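PDB 3U4T: TPR repeat-containing protein from Cytophaga hutchinsonii, which is of unknown function but, as a tetratricopeptide-repeat protein, probably serves as a helical scaffold for binding other proteins. Local coordinates for residues 151-156 / 179-184; 204-209 / 222-227. The protein carries 1 engineered substitution. One frame throughout, in Å; residues are numbered along the deposited sequence.

Interaction 1: residues 151-156 / 179-184; sequences AYYYNK and YLWRAR
Trp181 drives the edge of its six-membered ring into one face of Tyr153, an edge-to-face (T-shaped) pair with ring centroids 5.4 Å apart and planes at 84°. The indole meets the phenol ring through CZ3, which stands 3.9 Å from Tyr153 CD2, nearer the rim of the face than its middle. Tyr153 reaches across because its CG is anti to the backbone N (chi1 176°), which sends the ring off helix 142-154 toward residues 179-184. This pair is the close-packed part of the contact, and the rings of Phe165 and Tyr146 also meet the buried Trp181. At its exposed margin Tyr154 adds its hydroxyl to the same indole edge: its OH lies 3.9 Å from Trp181 CH2, in the plane of the indole, while its ring is covered on one face by Tyr153 CD2.

The other side is polar and water-bridged. At the edge of the Tyr153 ring, CE1 approaches the backbone O of Arg184 at 3.5 Å, and a water spans the two helices, 2.9 Å from Tyr153 OH and donating to Arg184 O at 3.0 Å. The Arg184 side chain starts toward Tyr153, with its CB 4.1 Å from Tyr153 CE1, but runs on extended and away, to Glu222. With the ring cut back to an alanine here, the Trp181 edge is likely to lose the face it packs on, and the water, lacking the phenol, would probably be held less firmly between the helices. The first helix of one tetratricopeptide repeat typically packs on the first helix of the next; helix 142-154, within such a repeat, meeting helix 176-189 past the intervening helix 158-171 is consistent with that superhelical stacking.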
ATOM      1  N   ALA A 151      -1.992 -10.622   1.255  1.00 31.26           N
ATOM      2  CA  ALA A 151      -0.932 -11.586   1.544  1.00 37.85           C
ATOM      3  C   ALA A 151      -1.552 -12.972   1.631  1.00 27.17           C
ATOM      4  O   ALA A 151      -1.034 -13.916   1.049  1.00 20.16           O
ATOM      5  CB  ALA A 151      -0.222 -11.241   2.839  1.00 31.81           C
ATOM      6  N   TYR A 152      -2.665 -13.085   2.355  1.00 28.65           N
ATOM      7  CA  TYR A 152      -3.370 -14.361   2.489  1.00 28.68           C
ATOM      8  C   TYR A 152      -3.779 -14.899   1.114  1.00 39.18           C
ATOM      9  O   TYR A 152      -3.543 -16.058   0.793  1.00 31.84           O
ATOM     10  CB  TYR A 152      -4.626 -14.195   3.356  1.00 23.68           C
ATOM     11  CG  TYR A 152      -4.380 -14.050   4.839  1.00 31.39           C
ATOM     12  CD1 TYR A 152      -3.442 -14.851   5.494  1.00 42.28           C
ATOM     13  CD2 TYR A 152      -5.132 -13.160   5.604  1.00 28.05           C
ATOM     14  CE1 TYR A 152      -3.261 -14.773   6.871  1.00 36.80           C
ATOM     15  CE2 TYR A 152      -4.960 -13.074   6.989  1.00 41.04           C
ATOM     16  CZ  TYR A 152      -4.024 -13.882   7.614  1.00 39.45           C
ATOM     17  OH  TYR A 152      -3.852 -13.795   8.977  1.00 46.67           O
ATOM     18  N   TYR A 153      -4.394 -14.039   0.309  1.00 33.99           N
ATOM     19  CA  TYR A 153      -4.856 -14.410  -1.024  1.00 31.73           C
ATOM     20  C   TYR A 153      -3.764 -15.037  -1.870  1.00 35.58           C
ATOM     21  O   TYR A 153      -3.937 -16.113  -2.437  1.00 35.96           O
ATOM     22  CB  TYR A 153      -5.389 -13.176  -1.758  1.00 24.01           C
ATOM     23  CG  TYR A 153      -5.808 -13.432  -3.192  1.00 27.36           C
ATOM     24  CD1 TYR A 153      -7.101 -13.865  -3.498  1.00 28.68           C
ATOM     25  CD2 TYR A 153      -4.922 -13.211  -4.245  1.00 21.18           C
ATOM     26  CE1 TYR A 153      -7.508 -14.061  -4.821  1.00 35.62           C
ATOM     27  CE2 TYR A 153      -5.312 -13.408  -5.575  1.00 22.07           C
ATOM     28  CZ  TYR A 153      -6.609 -13.831  -5.857  1.00 31.83           C
ATOM     29  OH  TYR A 153      -7.008 -14.023  -7.166  1.00 31.46           O
ATOM     30  N   TYR A 154      -2.637 -14.343  -1.974  1.00 25.98           N
ATOM     31  CA  TYR A 154      -1.549 -14.845  -2.781  1.00 26.52           C
ATOM     32  C   TYR A 154      -0.892 -16.032  -2.115  1.00 36.84           C
ATOM     33  O   TYR A 154      -0.120 -16.751  -2.746  1.00 45.67           O
ATOM     34  CB  TYR A 154      -0.560 -13.718  -3.077  1.00 21.63           C
ATOM     35  CG  TYR A 154      -1.103 -12.753  -4.092  1.00 33.49           C
ATOM     36  CD1 TYR A 154      -1.406 -13.171  -5.383  1.00 23.69           C
ATOM     37  CD2 TYR A 154      -1.322 -11.420  -3.765  1.00 39.55           C
ATOM     38  CE1 TYR A 154      -1.917 -12.275  -6.328  1.00 31.56           C
ATOM     39  CE2 TYR A 154      -1.827 -10.520  -4.702  1.00 27.80           C
ATOM     40  CZ  TYR A 154      -2.122 -10.950  -5.977  1.00 30.99           C
ATOM     41  OH  TYR A 154      -2.620 -10.045  -6.900  1.00 29.82           O
ATOM     42  N   ASN A 155      -1.208 -16.252  -0.842  1.00 38.26           N
ATOM     43  CA  ASN A 155      -0.664 -17.411  -0.136  1.00 41.33           C
ATOM     44  C   ASN A 155      -1.703 -18.519  -0.230  1.00 37.25           C
ATOM     45  O   ASN A 155      -1.619 -19.558   0.439  1.00 28.57           O
ATOM     46  CB  ASN A 155      -0.370 -17.099   1.330  1.00 28.41           C
ATOM     47  CG  ASN A 155       0.570 -18.117   1.954  1.00 33.38           C
ATOM     48  OD1 ASN A 155       1.581 -18.489   1.351  1.00 39.88           O
ATOM     49  ND2 ASN A 155       0.253 -18.563   3.165  1.00 25.53           N
ATOM     50  N   LYS A 156      -2.690 -18.267  -1.081  1.00 36.66           N
ATOM     51  CA  LYS A 156      -3.765 -19.199  -1.353  1.00 46.44           C
ATOM     52  C   LYS A 156      -4.643 -19.534  -0.154  1.00 47.83           C
ATOM     53  O   LYS A 156      -5.277 -20.582  -0.127  1.00 55.05           O
ATOM     54  CB  LYS A 156      -3.195 -20.480  -1.971  1.00 57.07           C
ATOM     55  CG  LYS A 156      -2.470 -20.267  -3.299  1.00 56.27           C
ATOM     56  CD  LYS A 156      -1.935 -21.581  -3.854  1.00 51.20           C
ATOM     57  CE  LYS A 156      -1.173 -21.384  -5.167  1.00 55.19           C
ATOM     58  NZ  LYS A 156       0.082 -20.587  -5.009  1.00 56.11           N
ATOM     59  N   TYR A 179     -15.114  -4.834  -1.893  1.00 25.49           N
ATOM     60  CA  TYR A 179     -15.960  -5.738  -2.656  1.00 30.26           C
ATOM     61  C   TYR A 179     -15.122  -6.423  -3.733  1.00 28.17           C
ATOM     62  O   TYR A 179     -15.266  -7.630  -3.973  1.00 29.90           O
ATOM     63  CB  TYR A 179     -17.126  -4.975  -3.285  1.00 44.35           C
ATOM     64  CG  TYR A 179     -18.141  -4.468  -2.272  1.00 41.46           C
ATOM     65  CD1 TYR A 179     -18.874  -5.355  -1.478  1.00 33.95           C
ATOM     66  CD2 TYR A 179     -18.361  -3.104  -2.112  1.00 40.98           C
ATOM     67  CE1 TYR A 179     -19.803  -4.889  -0.549  1.00 34.25           C
ATOM     68  CE2 TYR A 179     -19.283  -2.624  -1.187  1.00 34.18           C
ATOM     69  CZ  TYR A 179     -20.002  -3.519  -0.408  1.00 28.83           C
ATOM     70  OH  TYR A 179     -20.906  -3.022   0.501  1.00 40.86           O
ATOM     71  N   LEU A 180     -14.238  -5.656  -4.366  1.00 19.67           N
ATOM     72  CA  LEU A 180     -13.355  -6.197  -5.403  1.00 30.43           C
ATOM     73  C   LEU A 180     -12.592  -7.409  -4.883  1.00 36.27           C
ATOM     74  O   LEU A 180     -12.594  -8.477  -5.509  1.00 33.25           O
ATOM     75  CB  LEU A 180     -12.343  -5.139  -5.853  1.00 32.20           C
ATOM     76  CG  LEU A 180     -11.364  -5.611  -6.932  1.00 30.76           C
ATOM     77  CD1 LEU A 180     -12.088  -5.772  -8.259  1.00 35.34           C
ATOM     78  CD2 LEU A 180     -10.236  -4.593  -7.077  1.00 26.76           C
ATOM     79  N   TRP A 181     -11.948  -7.241  -3.724  1.00 17.86           N
ATOM     80  CA  TRP A 181     -11.152  -8.319  -3.131  1.00 32.51           C
ATOM     81  C   TRP A 181     -11.962  -9.452  -2.537  1.00 27.07           C
ATOM     82  O   TRP A 181     -11.527 -10.599  -2.573  1.00 30.03           O
ATOM     83  CB  TRP A 181     -10.139  -7.763  -2.119  1.00 29.41           C
ATOM     84  CG  TRP A 181      -8.957  -7.167  -2.841  1.00 35.94           C
ATOM     85  CD1 TRP A 181      -8.766  -5.853  -3.167  1.00 36.74           C
ATOM     86  CD2 TRP A 181      -7.885  -7.892  -3.462  1.00 33.89           C
ATOM     87  NE1 TRP A 181      -7.650  -5.713  -3.958  1.00 29.34           N
ATOM     88  CE2 TRP A 181      -7.091  -6.949  -4.155  1.00 30.22           C
ATOM     89  CE3 TRP A 181      -7.528  -9.248  -3.508  1.00 24.39           C
ATOM     90  CZ2 TRP A 181      -5.955  -7.320  -4.882  1.00 19.90           C
ATOM     91  CZ3 TRP A 181      -6.408  -9.615  -4.227  1.00 21.55           C
ATOM     92  CH2 TRP A 181      -5.633  -8.651  -4.910  1.00 31.23           C
ATOM     93  N   ARG A 182     -13.134  -9.143  -1.993  1.00 23.43           N
ATOM     94  CA  ARG A 182     -13.999 -10.198  -1.475  1.00 22.71           C
ATOM     95  C   ARG A 182     -14.382 -11.018  -2.699  1.00 32.12           C
ATOM     96  O   ARG A 182     -14.427 -12.249  -2.667  1.00 32.45           O
ATOM     97  CB  ARG A 182     -15.273  -9.634  -0.866  1.00 30.29           C
ATOM     98  CG  ARG A 182     -15.098  -8.978   0.475  1.00 39.97           C
ATOM     99  CD  ARG A 182     -16.355  -9.222   1.302  1.00 36.16           C
ATOM    100  NE  ARG A 182     -16.527 -10.644   1.599  1.00 34.36           N
ATOM    101  CZ  ARG A 182     -17.594 -11.161   2.202  1.00 38.28           C
ATOM    102  NH1 ARG A 182     -18.597 -10.374   2.569  1.00 28.19           N
ATOM    103  NH2 ARG A 182     -17.649 -12.462   2.455  1.00 41.51           N
ATOM    104  N   ALA A 183     -14.651 -10.313  -3.789  1.00 26.66           N
ATOM    105  CA  ALA A 183     -15.025 -10.969  -5.032  1.00 34.49           C
ATOM    106  C   ALA A 183     -13.906 -11.920  -5.439  1.00 40.03           C
ATOM    107  O   ALA A 183     -14.134 -13.106  -5.653  1.00 36.90           O
ATOM    108  CB  ALA A 183     -15.259  -9.926  -6.119  1.00 29.38           C
ATOM    109  N   ARG A 184     -12.690 -11.391  -5.529  1.00 25.06           N
ATOM    110  CA  ARG A 184     -11.533 -12.183  -5.910  1.00 27.35           C
ATOM    111  C   ARG A 184     -11.274 -13.337  -4.949  1.00 32.21           C
ATOM    112  O   ARG A 184     -10.947 -14.444  -5.368  1.00 32.30           O
ATOM    113  CB  ARG A 184     -10.311 -11.284  -5.996  1.00 18.15           C
ATOM    114  CG  ARG A 184     -10.385 -10.324  -7.161  1.00 28.71           C
ATOM    115  CD  ARG A 184      -9.195  -9.399  -7.193  1.00 23.52           C
ATOM    116  NE  ARG A 184      -9.097  -8.627  -8.427  1.00 22.56           N
ATOM    117  CZ  ARG A 184      -8.189  -7.681  -8.619  1.00 33.03           C
ATOM    118  NH1 ARG A 184      -7.326  -7.411  -7.657  1.00 39.21           N
ATOM    119  NH2 ARG A 184      -8.134  -7.021  -9.763  1.00 35.87           N
TER
HETATM  120  O   HOH W   1      -9.572 -15.217  -7.915  1.00 42.00           O

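Interaction 2: residues 204-209 / 222-227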
ATOM      1  N   LYS A 204     -22.105  -6.018  -6.274  1.00 44.62           N
ATOM      2  CA  LYS A 204     -22.041  -4.868  -5.379  1.00 46.54           C
ATOM      3  C   LYS A 204     -20.950  -3.904  -5.846  1.00 42.34           C
ATOM      4  O   LYS A 204     -21.080  -2.688  -5.706  1.00 33.56           O
ATOM      5  CB  LYS A 204     -21.767  -5.321  -3.947  1.00 41.00           C
ATOM      6  CG  LYS A 204     -23.005  -5.336  -3.052  1.00 50.43           C
ATOM      7  CD  LYS A 204     -23.451  -3.917  -2.693  1.00 61.84           C
ATOM      8  CE  LYS A 204     -24.585  -3.917  -1.664  1.00 71.70           C
ATOM      9  NZ  LYS A 204     -24.729  -2.593  -0.975  1.00 72.13           N
ATOM     10  N   LEU A 205     -19.877  -4.456  -6.409  1.00 46.29           N
ATOM     11  CA  LEU A 205     -18.773  -3.648  -6.912  1.00 36.94           C
ATOM     12  C   LEU A 205     -19.281  -2.717  -8.004  1.00 42.97           C
ATOM     13  O   LEU A 205     -18.925  -1.543  -8.058  1.00 37.59           O
ATOM     14  CB  LEU A 205     -17.692  -4.533  -7.505  1.00 26.38           C
ATOM     15  CG  LEU A 205     -16.507  -3.686  -7.947  1.00 29.16           C
ATOM     16  CD1 LEU A 205     -15.712  -3.287  -6.718  1.00 34.19           C
ATOM     17  CD2 LEU A 205     -15.624  -4.465  -8.879  1.00 29.62           C
ATOM     18  N   ILE A 206     -20.102  -3.262  -8.892  1.00 44.19           N
ATOM     19  CA  ILE A 206     -20.682  -2.475  -9.973  1.00 42.01           C
ATOM     20  C   ILE A 206     -21.688  -1.506  -9.349  1.00 46.11           C
ATOM     21  O   ILE A 206     -21.873  -0.392  -9.836  1.00 45.60           O
ATOM     22  CB  ILE A 206     -21.417  -3.376 -10.999  1.00 31.97           C
ATOM     23  CG1 ILE A 206     -20.415  -4.254 -11.742  1.00 32.67           C
ATOM     24  CG2 ILE A 206     -22.205  -2.523 -11.978  1.00 23.00           C
ATOM     25  CD1 ILE A 206     -21.076  -5.287 -12.665  1.00 43.53           C
ATOM     26  N   GLU A 207     -22.338  -1.938  -8.269  1.00 51.05           N
ATOM     27  CA  GLU A 207     -23.317  -1.092  -7.591  1.00 53.75           C
ATOM     28  C   GLU A 207     -22.640   0.207  -7.182  1.00 58.36           C
ATOM     29  O   GLU A 207     -23.028   1.289  -7.622  1.00 58.71           O
ATOM     30  CB  GLU A 207     -23.890  -1.793  -6.348  1.00 57.34           C
ATOM     31  CG  GLU A 207     -25.342  -2.253  -6.494  1.00 74.09           C
ATOM     32  CD  GLU A 207     -25.823  -3.080  -5.311  1.00 86.59           C
ATOM     33  OE1 GLU A 207     -25.770  -2.570  -4.174  1.00 94.21           O
ATOM     34  OE2 GLU A 207     -26.257  -4.237  -5.514  1.00 83.63           O
ATOM     35  N   VAL A 208     -21.605   0.094  -6.358  1.00 47.84           N
ATOM     36  CA  VAL A 208     -20.893   1.274  -5.894  1.00 52.46           C
ATOM     37  C   VAL A 208     -19.966   1.888  -6.946  1.00 51.50           C
ATOM     38  O   VAL A 208     -19.511   3.018  -6.790  1.00 60.57           O
ATOM     39  CB  VAL A 208     -20.072   0.956  -4.625  1.00 49.53           C
ATOM     40  CG1 VAL A 208     -20.955   0.262  -3.589  1.00 47.33           C
ATOM     41  CG2 VAL A 208     -18.876   0.094  -4.984  1.00 52.56           C
ATOM     42  N   CYS A 209     -19.693   1.159  -8.023  1.00 35.01           N
ATOM     43  CA  CYS A 209     -18.801   1.679  -9.070  1.00 36.45           C
ATOM     44  C   CYS A 209     -19.419   2.195 -10.359  1.00 41.41           C
ATOM     45  O   CYS A 209     -18.902   3.115 -10.978  1.00 40.07           O
ATOM     46  CB  CYS A 209     -17.744   0.635  -9.438  1.00 35.50           C
ATOM     47  SG  CYS A 209     -16.424   0.418  -8.244  1.00 46.51           S
ATOM     48  N   GLU A 222     -13.724  -5.881 -14.989  1.00 22.68           N
ATOM     49  CA  GLU A 222     -13.487  -7.174 -14.343  1.00 28.36           C
ATOM     50  C   GLU A 222     -14.800  -7.730 -13.799  1.00 28.12           C
ATOM     51  O   GLU A 222     -15.104  -8.913 -13.945  1.00 34.99           O
ATOM     52  CB  GLU A 222     -12.483  -7.026 -13.195  1.00 28.77           C
ATOM     53  CG  GLU A 222     -12.240  -8.302 -12.373  1.00 26.17           C
ATOM     54  CD  GLU A 222     -11.203  -8.078 -11.281  1.00 31.83           C
ATOM     55  OE1 GLU A 222     -11.204  -8.791 -10.250  1.00 35.94           O
ATOM     56  OE2 GLU A 222     -10.373  -7.169 -11.472  1.00 24.76           O
ATOM     57  N   ALA A 223     -15.574  -6.860 -13.161  1.00 24.02           N
ATOM     58  CA  ALA A 223     -16.848  -7.255 -12.587  1.00 27.91           C
ATOM     59  C   ALA A 223     -17.789  -7.737 -13.687  1.00 27.17           C
ATOM     60  O   ALA A 223     -18.392  -8.800 -13.578  1.00 36.50           O
ATOM     61  CB  ALA A 223     -17.456  -6.085 -11.842  1.00 20.09           C
ATOM     62  N   ASN A 224     -17.905  -6.969 -14.761  1.00 22.72           N
ATOM     63  CA  ASN A 224     -18.790  -7.360 -15.848  1.00 33.32           C
ATOM     64  C   ASN A 224     -18.332  -8.616 -16.570  1.00 35.10           C
ATOM     65  O   ASN A 224     -19.161  -9.415 -17.019  1.00 33.88           O
ATOM     66  CB  ASN A 224     -18.951  -6.208 -16.844  1.00 35.28           C
ATOM     67  CG  ASN A 224     -19.964  -5.176 -16.379  1.00 39.56           C
ATOM     68  OD1 ASN A 224     -21.168  -5.415 -16.400  1.00 36.47           O
ATOM     69  ND2 ASN A 224     -19.477  -4.027 -15.950  1.00 33.67           N
ATOM     70  N   GLU A 225     -17.016  -8.789 -16.685  1.00 30.67           N
ATOM     71  CA  GLU A 225     -16.471  -9.959 -17.350  1.00 34.39           C
ATOM     72  C   GLU A 225     -16.880 -11.201 -16.582  1.00 36.53           C
ATOM     73  O   GLU A 225     -17.328 -12.172 -17.173  1.00 28.76           O
ATOM     74  CB  GLU A 225     -14.947  -9.875 -17.447  1.00 36.79           C
ATOM     75  CG  GLU A 225     -14.432  -9.046 -18.617  1.00 51.64           C
ATOM     76  CD  GLU A 225     -12.946  -9.262 -18.877  1.00 63.88           C
ATOM     77  OE1 GLU A 225     -12.399 -10.269 -18.387  1.00 71.81           O
ATOM     78  OE2 GLU A 225     -12.324  -8.439 -19.579  1.00 68.76           O
ATOM     79  N   TYR A 226     -16.730 -11.171 -15.267  1.00 28.06           N
ATOM     80  CA  TYR A 226     -17.116 -12.318 -14.456  1.00 33.95           C
ATOM     81  C   TYR A 226     -18.599 -12.610 -14.702  1.00 31.42           C
ATOM     82  O   TYR A 226     -18.979 -13.729 -15.034  1.00 26.90           O
ATOM     83  CB  TYR A 226     -16.898 -12.017 -12.971  1.00 22.36           C
ATOM     84  CG  TYR A 226     -17.473 -13.084 -12.058  1.00 22.23           C
ATOM     85  CD1 TYR A 226     -16.761 -14.252 -11.780  1.00 22.71           C
ATOM     86  CD2 TYR A 226     -18.759 -12.959 -11.527  1.00 15.86           C
ATOM     87  CE1 TYR A 226     -17.304 -15.257 -11.005  1.00 28.71           C
ATOM     88  CE2 TYR A 226     -19.310 -13.971 -10.758  1.00 24.66           C
ATOM     89  CZ  TYR A 226     -18.582 -15.111 -10.499  1.00 37.35           C
ATOM     90  OH  TYR A 226     -19.130 -16.105  -9.722  1.00 44.35           O
ATOM     91  N   ILE A 227     -19.431 -11.587 -14.543  1.00 31.90           N
ATOM     92  CA  ILE A 227     -20.857 -11.751 -14.743  1.00 34.65           C
ATOM     93  C   ILE A 227     -21.158 -12.346 -16.115  1.00 37.03           C
ATOM     94  O   ILE A 227     -21.884 -13.339 -16.219  1.00 39.41           O
ATOM     95  CB  ILE A 227     -21.595 -10.404 -14.584  1.00 34.24           C
ATOM     96  CG1 ILE A 227     -21.298  -9.814 -13.206  1.00 24.70           C
ATOM     97  CG2 ILE A 227     -23.102 -10.609 -14.720  1.00 31.90           C
ATOM     98  CD1 ILE A 227     -21.786 -10.670 -12.069  1.00 32.12           C
TER
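Ile206 and Ala223 meet at the point where the helical backbones come nearest, their CA atoms 6.7 Å apart, and Ile206 supplies most of the contact from its side. Its CG1 branch is anti to the carbonyl carbon (chi1 -67°) and runs on to CD1 across the gap. On the way CG1 presses against the methyl of Ala223, at 3.5 Å from its CB, closer than carbons usually pack. The end of the branch then crosses the Asn224 side chain at about a right angle, with CD1 3.7 Å from Asn224 OD1 and nearly as close to the other atoms of the carboxamide. That is van der Waals contact alone: the polar ends are engaged by Leu220 O, which accepts from ND2, and by Asn246, which donates to OD1, and these two bonds should fix how the amide is turned. Leu205, its CG anti to the backbone N (chi1 -177°), places CD2 3.8 Å from Ala223 CB, approaching that methyl roughly at right angles to Ile206 CG1, so that it is met by both side chains. The axes of the two helix segments come within 9.8 Å of each other.

The two segments run roughly antiparallel, at 143°, as consecutive helices 199-209 and 217-233 joined by a short connection. Tyr202 also touches Ala223, Leu220 lies against Ile206, and helix 176-189 flanks the pair, with Leu180 on Glu222.

From the N terminus, the chain first passes through the earlier helices and reaches residues 151-156 near the end of helix 142-154. Interaction 1 closes a loop of 22 residues that contains helix 158-171, joining helix 142-154 to helix 176-189. The chain then continues into helix 199-209, and interaction 2 closes a shorter loop of 12 residues by pairing it with helix 217-233. The two loops follow in series, neither nested nor crossed, with centres about 16 Å apart. They nevertheless touch: Arg184 NE forms a salt bridge of 2.8 Å with Glu222 OE1, and Leu180 and Tyr179 pack against Leu205 and Lys204, making helix 176-189 common ground.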